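Lipase (Photobacterium sp. M37, PDB 2ORY) probably hydrolyses the ester bonds of triacylglycerols, as a cold-adapted class 3 lipase of the alpha/beta hydrolase fold. Local coordinates at residues S181-D189 with F216-L224; P239-K248 with M274-Q285. One frame throughout, in Å; residues are numbered along the deposited sequence.

Interaction 1. Residues S181-D189 with F216-L224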
# COMPACT_ATOMS: atom_id res chain seq x y z
N SER A 181 -3.45 2.53 -4.76
CA SER A 181 -3.81 3.73 -5.49
C SER A 181 -3.73 3.45 -7.00
O SER A 181 -4.59 3.90 -7.78
CB SER A 181 -2.88 4.88 -5.10
OG SER A 181 -1.52 4.55 -5.32
N THR A 182 -2.73 2.69 -7.40
CA THR A 182 -2.58 2.35 -8.80
C THR A 182 -3.75 1.44 -9.23
O THR A 182 -4.34 1.66 -10.28
CB THR A 182 -1.20 1.67 -9.07
OG1 THR A 182 -0.15 2.57 -8.67
CG2 THR A 182 -1.02 1.33 -10.57
N LEU A 183 -4.12 0.47 -8.40
CA LEU A 183 -5.21 -0.43 -8.76
C LEU A 183 -6.51 0.35 -8.90
O LEU A 183 -7.29 0.10 -9.84
CB LEU A 183 -5.40 -1.56 -7.72
CG LEU A 183 -6.47 -2.60 -8.12
CD1 LEU A 183 -6.03 -4.01 -7.81
CD2 LEU A 183 -7.75 -2.30 -7.40
N ALA A 184 -6.75 1.29 -7.97
CA ALA A 184 -7.95 2.12 -8.00
C ALA A 184 -8.07 2.88 -9.32
O ALA A 184 -9.15 2.99 -9.88
CB ALA A 184 -7.93 3.10 -6.82
N LEU A 185 -6.95 3.41 -9.81
CA LEU A 185 -6.97 4.14 -11.07
C LEU A 185 -7.31 3.19 -12.22
O LEU A 185 -8.00 3.59 -13.16
CB LEU A 185 -5.62 4.82 -11.37
CG LEU A 185 -5.57 5.68 -12.66
CD1 LEU A 185 -6.60 6.80 -12.58
CD2 LEU A 185 -4.19 6.29 -12.85
N TRP A 186 -6.83 1.95 -12.16
CA TRP A 186 -7.12 1.01 -13.22
C TRP A 186 -8.62 0.73 -13.27
O TRP A 186 -9.20 0.67 -14.35
CB TRP A 186 -6.35 -0.29 -13.01
CG TRP A 186 -6.94 -1.47 -13.72
CD1 TRP A 186 -7.08 -1.63 -15.07
CD2 TRP A 186 -7.45 -2.66 -13.12
NE1 TRP A 186 -7.64 -2.85 -15.35
CE2 TRP A 186 -7.88 -3.51 -14.17
CE3 TRP A 186 -7.57 -3.11 -11.79
CZ2 TRP A 186 -8.43 -4.77 -13.93
CZ3 TRP A 186 -8.11 -4.36 -11.56
CH2 TRP A 186 -8.53 -5.18 -12.63
N LEU A 187 -9.24 0.56 -12.10
CA LEU A 187 -10.67 0.30 -12.01
C LEU A 187 -11.43 1.50 -12.56
O LEU A 187 -12.41 1.35 -13.28
CB LEU A 187 -11.08 0.04 -10.55
CG LEU A 187 -10.55 -1.27 -9.96
CD1 LEU A 187 -10.97 -1.45 -8.49
CD2 LEU A 187 -11.11 -2.39 -10.79
N LYS A 188 -10.96 2.70 -12.21
CA LYS A 188 -11.53 3.95 -12.69
C LYS A 188 -11.47 4.00 -14.23
O LYS A 188 -12.48 4.25 -14.91
CB LYS A 188 -10.71 5.13 -12.16
CG LYS A 188 -11.30 5.85 -10.96
CD LYS A 188 -12.37 6.83 -11.40
CE LYS A 188 -12.69 7.81 -10.29
NZ LYS A 188 -13.68 8.83 -10.73
N ASP A 189 -10.28 3.75 -14.77
CA ASP A 189 -10.07 3.80 -16.21
C ASP A 189 -10.86 2.81 -17.05
O ASP A 189 -11.06 3.06 -18.24
CB ASP A 189 -8.59 3.65 -16.55
CG ASP A 189 -7.80 4.93 -16.31
OD1 ASP A 189 -8.36 6.04 -16.47
OD2 ASP A 189 -6.60 4.81 -15.98
N PHE A 216 1.94 10.58 -15.10
CA PHE A 216 1.05 9.53 -14.57
C PHE A 216 0.39 10.07 -13.30
O PHE A 216 -0.83 9.97 -13.13
CB PHE A 216 1.84 8.26 -14.19
CG PHE A 216 1.05 7.28 -13.36
CD1 PHE A 216 0.21 6.35 -13.96
CD2 PHE A 216 1.13 7.30 -11.97
CE1 PHE A 216 -0.54 5.45 -13.20
CE2 PHE A 216 0.39 6.41 -11.19
CZ PHE A 216 -0.45 5.48 -11.80
N ALA A 217 1.22 10.63 -12.42
CA ALA A 217 0.76 11.21 -11.17
C ALA A 217 -0.22 12.36 -11.40
O ALA A 217 -1.21 12.49 -10.68
CB ALA A 217 1.97 11.71 -10.35
N ASP A 218 0.06 13.22 -12.38
CA ASP A 218 -0.86 14.32 -12.66
C ASP A 218 -2.20 13.78 -13.22
O ASP A 218 -3.27 14.27 -12.88
CB ASP A 218 -0.24 15.32 -13.65
CG ASP A 218 0.84 16.19 -13.01
OD1 ASP A 218 0.82 16.37 -11.77
OD2 ASP A 218 1.70 16.71 -13.76
N TYR A 219 -2.13 12.77 -14.07
CA TYR A 219 -3.36 12.20 -14.57
C TYR A 219 -4.14 11.61 -13.39
O TYR A 219 -5.35 11.83 -13.25
CB TYR A 219 -3.08 11.11 -15.59
CG TYR A 219 -4.32 10.38 -16.01
CD1 TYR A 219 -5.32 11.02 -16.75
CD2 TYR A 219 -4.52 9.05 -15.65
CE1 TYR A 219 -6.48 10.34 -17.12
CE2 TYR A 219 -5.68 8.37 -16.01
CZ TYR A 219 -6.65 9.02 -16.75
OH TYR A 219 -7.80 8.34 -17.08
N PHE A 220 -3.45 10.86 -12.53
CA PHE A 220 -4.10 10.28 -11.35
C PHE A 220 -4.82 11.35 -10.50
O PHE A 220 -5.97 11.16 -10.08
CB PHE A 220 -3.06 9.58 -10.46
CG PHE A 220 -3.65 8.97 -9.23
CD1 PHE A 220 -4.10 7.66 -9.23
CD2 PHE A 220 -3.79 9.73 -8.07
CE1 PHE A 220 -4.68 7.10 -8.09
CE2 PHE A 220 -4.37 9.19 -6.92
CZ PHE A 220 -4.81 7.87 -6.93
N ASP A 221 -4.15 12.47 -10.23
CA ASP A 221 -4.72 13.55 -9.44
C ASP A 221 -6.00 14.08 -10.06
O ASP A 221 -7.03 14.22 -9.39
CB ASP A 221 -3.71 14.69 -9.29
CG ASP A 221 -2.59 14.35 -8.33
OD1 ASP A 221 -2.64 13.26 -7.73
OD2 ASP A 221 -1.66 15.18 -8.17
N ASP A 222 -5.92 14.36 -11.35
CA ASP A 222 -7.07 14.86 -12.08
C ASP A 222 -8.23 13.86 -12.07
O ASP A 222 -9.39 14.25 -12.14
CB ASP A 222 -6.67 15.21 -13.52
CG ASP A 222 -7.75 15.95 -14.26
OD1 ASP A 222 -8.54 15.31 -15.00
OD2 ASP A 222 -7.83 17.18 -14.08
N CYS A 223 -7.92 12.57 -11.95
CA CYS A 223 -8.96 11.54 -11.93
C CYS A 223 -9.59 11.24 -10.58
O CYS A 223 -10.80 11.05 -10.50
CB CYS A 223 -8.43 10.23 -12.49
SG CYS A 223 -8.19 10.28 -14.24
N LEU A 224 -8.78 11.15 -9.52
CA LEU A 224 -9.33 10.89 -8.19
C LEU A 224 -9.57 12.14 -7.38
O LEU A 224 -10.44 12.15 -6.49
CB LEU A 224 -8.45 9.95 -7.39
CG LEU A 224 -8.61 8.51 -7.87
CD1 LEU A 224 -7.69 8.28 -9.05
CD2 LEU A 224 -8.29 7.56 -6.75
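Leu185 reaches from helix 181-189 into a hole formed by Tyr219, Phe220, Cys223 and Leu224 of helix 216-224, a knob-into-hole fit. With CG anti to the backbone N (chi1 -177°) the branch is carried across to the other helix, and chi2 near +60° parts its methyls. CD1 lies 3.9 Å from Tyr219 CE2 and equally close to Cys223 CB, while CD2 approaches Phe216 CE1 to 3.8 Å, the leucine and the phenylalanine coming from opposite directions. Leu185 CB meets the edge of the Phe220 ring at CD1, 3.9 Å away. Further along that edge, Phe220 CE1 is 3.2 Å from the backbone Ser181 O, which also accepts the helical bond from Leu185 N. At the other end of the contact, Tyr219 OH donates a hydrogen bond to Asp189 OD1; its 2.4 Å is unusually short and the exact length doubtful at 2.20 Å resolution. Asp189 OD2 accepts from Trp113 NE1. The segment axes approach to 10.8 Å at 65°. Ala184, Phe220 and Leu224 also touch strand 199-206, placing this crossed helix pair against the parallel edge of the central sheet, the helix-on-sheet layering of an alpha/beta hydrolase fold.

Interaction 2. Residues P239-K248 with M274-Q285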
# COMPACT_ATOMS: atom_id res chain seq x y z
N PRO A 239 8.06 6.83 1.28
CA PRO A 239 7.42 7.74 0.32
C PRO A 239 8.44 8.63 -0.38
O PRO A 239 8.10 9.29 -1.35
CB PRO A 239 6.49 8.57 1.20
CG PRO A 239 6.11 7.62 2.25
CD PRO A 239 7.43 6.97 2.60
N TYR A 240 9.68 8.67 0.13
CA TYR A 240 10.71 9.52 -0.48
C TYR A 240 11.34 8.98 -1.76
O TYR A 240 12.21 9.63 -2.34
CB TYR A 240 11.84 9.83 0.51
CG TYR A 240 11.51 10.87 1.57
CD1 TYR A 240 10.65 10.57 2.63
CD2 TYR A 240 12.07 12.15 1.52
CE1 TYR A 240 10.37 11.50 3.61
CE2 TYR A 240 11.79 13.10 2.52
CZ TYR A 240 10.94 12.76 3.56
OH TYR A 240 10.64 13.67 4.56
N ALA A 241 10.93 7.79 -2.18
CA ALA A 241 11.42 7.19 -3.42
C ALA A 241 10.24 7.21 -4.38
O ALA A 241 9.09 7.02 -3.96
CB ALA A 241 11.85 5.75 -3.16
N TRP A 242 10.48 7.42 -5.67
CA TRP A 242 11.80 7.62 -6.24
C TRP A 242 11.98 9.00 -6.88
O TRP A 242 12.78 9.17 -7.79
CB TRP A 242 12.06 6.54 -7.31
CG TRP A 242 12.45 5.21 -6.76
CD1 TRP A 242 13.72 4.73 -6.58
CD2 TRP A 242 11.56 4.16 -6.34
NE1 TRP A 242 13.68 3.45 -6.08
CE2 TRP A 242 12.37 3.08 -5.92
CE3 TRP A 242 10.17 4.04 -6.28
CZ2 TRP A 242 11.82 1.88 -5.45
CZ3 TRP A 242 9.62 2.84 -5.82
CH2 TRP A 242 10.45 1.78 -5.41
N ASN A 243 11.23 10.00 -6.43
CA ASN A 243 11.40 11.33 -6.99
C ASN A 243 12.85 11.72 -6.66
O ASN A 243 13.29 11.55 -5.53
CB ASN A 243 10.39 12.29 -6.36
CG ASN A 243 10.72 13.75 -6.61
OD1 ASN A 243 11.56 14.33 -5.94
ND2 ASN A 243 10.05 14.34 -7.59
N THR A 244 13.60 12.22 -7.65
CA THR A 244 15.00 12.56 -7.40
C THR A 244 15.24 13.53 -6.24
O THR A 244 16.10 13.29 -5.40
CB THR A 244 15.71 13.10 -8.68
OG1 THR A 244 15.29 14.45 -8.93
CG2 THR A 244 15.38 12.24 -9.90
N ASN A 245 14.49 14.62 -6.18
CA ASN A 245 14.66 15.59 -5.10
C ASN A 245 14.45 14.95 -3.73
O ASN A 245 15.20 15.20 -2.79
CB ASN A 245 13.68 16.75 -5.27
CG ASN A 245 14.05 17.62 -6.43
OD1 ASN A 245 15.13 18.21 -6.45
ND2 ASN A 245 13.16 17.72 -7.41
N SER A 246 13.40 14.14 -3.64
CA SER A 246 13.07 13.43 -2.41
C SER A 246 14.18 12.47 -2.00
O SER A 246 14.52 12.37 -0.83
CB SER A 246 11.78 12.63 -2.60
OG SER A 246 10.65 13.48 -2.56
N LEU A 247 14.73 11.75 -2.97
CA LEU A 247 15.78 10.80 -2.66
C LEU A 247 16.98 11.48 -2.00
O LEU A 247 17.58 10.94 -1.06
CB LEU A 247 16.20 10.06 -3.95
CG LEU A 247 15.23 8.99 -4.50
CD1 LEU A 247 15.73 8.51 -5.86
CD2 LEU A 247 15.14 7.80 -3.53
N LYS A 248 17.29 12.68 -2.46
CA LYS A 248 18.42 13.43 -1.90
C LYS A 248 18.21 13.92 -0.47
O LYS A 248 19.07 14.60 0.09
CB LYS A 248 18.77 14.59 -2.83
CG LYS A 248 19.43 14.12 -4.12
CD LYS A 248 19.55 15.23 -5.15
CE LYS A 248 20.11 14.70 -6.46
NZ LYS A 248 20.02 15.71 -7.55
N MET A 274 20.35 4.51 -6.34
CA MET A 274 18.94 4.77 -6.63
C MET A 274 18.78 6.10 -7.38
O MET A 274 17.99 6.20 -8.33
CB MET A 274 18.12 4.87 -5.33
CG MET A 274 17.90 3.57 -4.58
SD MET A 274 17.44 3.84 -2.84
CE MET A 274 15.70 4.33 -3.04
N ILE A 275 19.50 7.13 -6.93
CA ILE A 275 19.41 8.45 -7.57
C ILE A 275 19.92 8.31 -8.99
O ILE A 275 19.24 8.70 -9.94
CB ILE A 275 20.23 9.51 -6.78
CG1 ILE A 275 19.58 9.77 -5.42
CG2 ILE A 275 20.36 10.81 -7.58
CD1 ILE A 275 20.42 10.67 -4.51
N ALA A 276 21.09 7.72 -9.13
CA ALA A 276 21.67 7.49 -10.45
C ALA A 276 20.74 6.70 -11.41
O ALA A 276 20.57 7.08 -12.57
CB ALA A 276 22.99 6.74 -10.31
N GLU A 277 20.14 5.62 -10.93
CA GLU A 277 19.28 4.82 -11.81
C GLU A 277 17.90 5.39 -12.13
O GLU A 277 17.28 4.95 -13.10
CB GLU A 277 19.15 3.39 -11.28
CG GLU A 277 20.50 2.65 -11.12
CD GLU A 277 21.26 2.38 -12.43
OE1 GLU A 277 20.63 1.94 -13.43
OE2 GLU A 277 22.50 2.59 -12.47
N THR A 278 17.41 6.35 -11.36
CA THR A 278 16.10 6.94 -11.63
C THR A 278 16.20 8.39 -12.11
O THR A 278 15.21 9.10 -12.27
CB THR A 278 15.20 6.86 -10.40
OG1 THR A 278 15.85 7.48 -9.29
CG2 THR A 278 14.90 5.41 -10.07
N LYS A 279 17.43 8.83 -12.34
CA LYS A 279 17.69 10.18 -12.84
C LYS A 279 17.06 10.35 -14.22
O LYS A 279 17.30 9.56 -15.13
CB LYS A 279 19.20 10.40 -12.94
CG LYS A 279 19.61 11.79 -13.39
CD LYS A 279 21.12 12.02 -13.17
CE LYS A 279 21.52 13.47 -13.47
NZ LYS A 279 22.96 13.75 -13.18
N GLY A 280 16.25 11.39 -14.38
CA GLY A 280 15.61 11.64 -15.66
C GLY A 280 14.29 10.90 -15.84
O GLY A 280 13.62 11.10 -16.84
N LYS A 281 13.93 10.06 -14.88
CA LYS A 281 12.68 9.30 -14.96
C LYS A 281 11.46 10.15 -14.59
O LYS A 281 10.32 9.78 -14.89
CB LYS A 281 12.73 8.09 -14.04
CG LYS A 281 13.07 6.78 -14.71
CD LYS A 281 14.46 6.78 -15.26
CE LYS A 281 14.82 5.40 -15.75
NZ LYS A 281 16.19 5.37 -16.30
N LYS A 282 11.71 11.26 -13.91
CA LYS A 282 10.67 12.18 -13.47
C LYS A 282 9.62 11.53 -12.58
O LYS A 282 8.42 11.80 -12.70
CB LYS A 282 10.01 12.83 -14.69
CG LYS A 282 10.97 13.62 -15.55
CD LYS A 282 10.23 14.43 -16.61
CE LYS A 282 9.41 13.56 -17.57
NZ LYS A 282 8.69 14.40 -18.59
N TYR A 283 10.09 10.67 -11.67
CA TYR A 283 9.23 9.97 -10.72
C TYR A 283 8.61 11.02 -9.81
O TYR A 283 9.30 11.92 -9.34
CB TYR A 283 10.05 8.97 -9.89
CG TYR A 283 10.14 7.58 -10.52
CD1 TYR A 283 11.33 7.12 -11.07
CD2 TYR A 283 9.02 6.75 -10.57
CE1 TYR A 283 11.40 5.86 -11.66
CE2 TYR A 283 9.08 5.49 -11.16
CZ TYR A 283 10.27 5.05 -11.70
OH TYR A 283 10.33 3.81 -12.27
N LYS A 284 7.31 10.91 -9.56
CA LYS A 284 6.63 11.89 -8.71
C LYS A 284 5.45 11.31 -7.94
O LYS A 284 4.72 10.45 -8.43
CB LYS A 284 6.13 13.07 -9.55
CG LYS A 284 5.57 14.19 -8.69
CD LYS A 284 5.22 15.44 -9.46
CE LYS A 284 3.82 15.39 -10.03
NZ LYS A 284 3.36 16.73 -10.54
N GLN A 285 5.27 11.81 -6.73
CA GLN A 285 4.23 11.37 -5.83
C GLN A 285 2.87 11.84 -6.35
O GLN A 285 2.79 12.89 -6.99
CB GLN A 285 4.51 11.99 -4.47
CG GLN A 285 4.31 11.17 -3.20
CD GLN A 285 4.35 9.66 -3.37
OE1 GLN A 285 3.45 9.07 -3.96
NE2 GLN A 285 5.39 9.02 -2.82
O HOH W 1 12.02 12.62 -10.33
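Asn243 ND2 donates to Tyr283 O (3.1 Å) and Gln285 NE2 to Pro239 O, also at 3.1 Å. The two bonds differ in geometry: Pro239 O is met on a lone pair and lies in the amide plane of Gln285, whereas Tyr283 O sits 24° out of the amide plane of Asn243. With CG anti to its backbone N (chi1 166°), the Asn243 amide also turns OD1 back to accept from Ser246 N, and thereby N-caps helix 244-247. Tyr283 O takes a further hydrogen bond from a water that accepts from Thr244 N. Beside them, Trp242, preceded by a cis peptide, lays its CB off-centre over the Tyr283 ring, 4.2 Å from the centroid, in a CH-pi contact. Thr278 CG2 approaches Trp242 CD1 to 3.7 Å. Met274, bent at chi3 (76°), brings its CE within 3.5 Å of Leu247 CD2 and near Trp242 NE1. Outermost, Ile275 CG1 packs on Leu247 CB, and Ile275 CD1 lies 3.6 Å from Lys248 CG. The chemistry thus divides: two side-chain amides, one from each segment, bind a backbone carbonyl of the other, the water adding a link to Tyr283 O, while apolar side chains seat the short helix against the end of helix 265-278.

Overall arrangement
The two contacts come one after the other along the chain, and their centres lie 20 Å apart, yet they touch directly. Lys284 NZ makes a salt bridge of 2.8 Å to Asp218 OD1, and Ala217 CB packs 3.6 Å from Lys284 O, so helix 214-224, part of interaction 1, is tied to residues 284-285 of interaction 2. Their relations to the probable catalytic centre differ. Interaction 2 touches the likely Ser174-His312-Asp236 triad through Pro239. In interaction 1, helix 175-189 starts within the apparent nucleophile elbow (Gly172, Ser174, Gly176), just after Ser174, and the Ser181 side chain comes close to it but makes no contact. Interaction 1 is more central, about 15 Å from the chain centre against about 19 Å for interaction 2, measured from the centre of each contact.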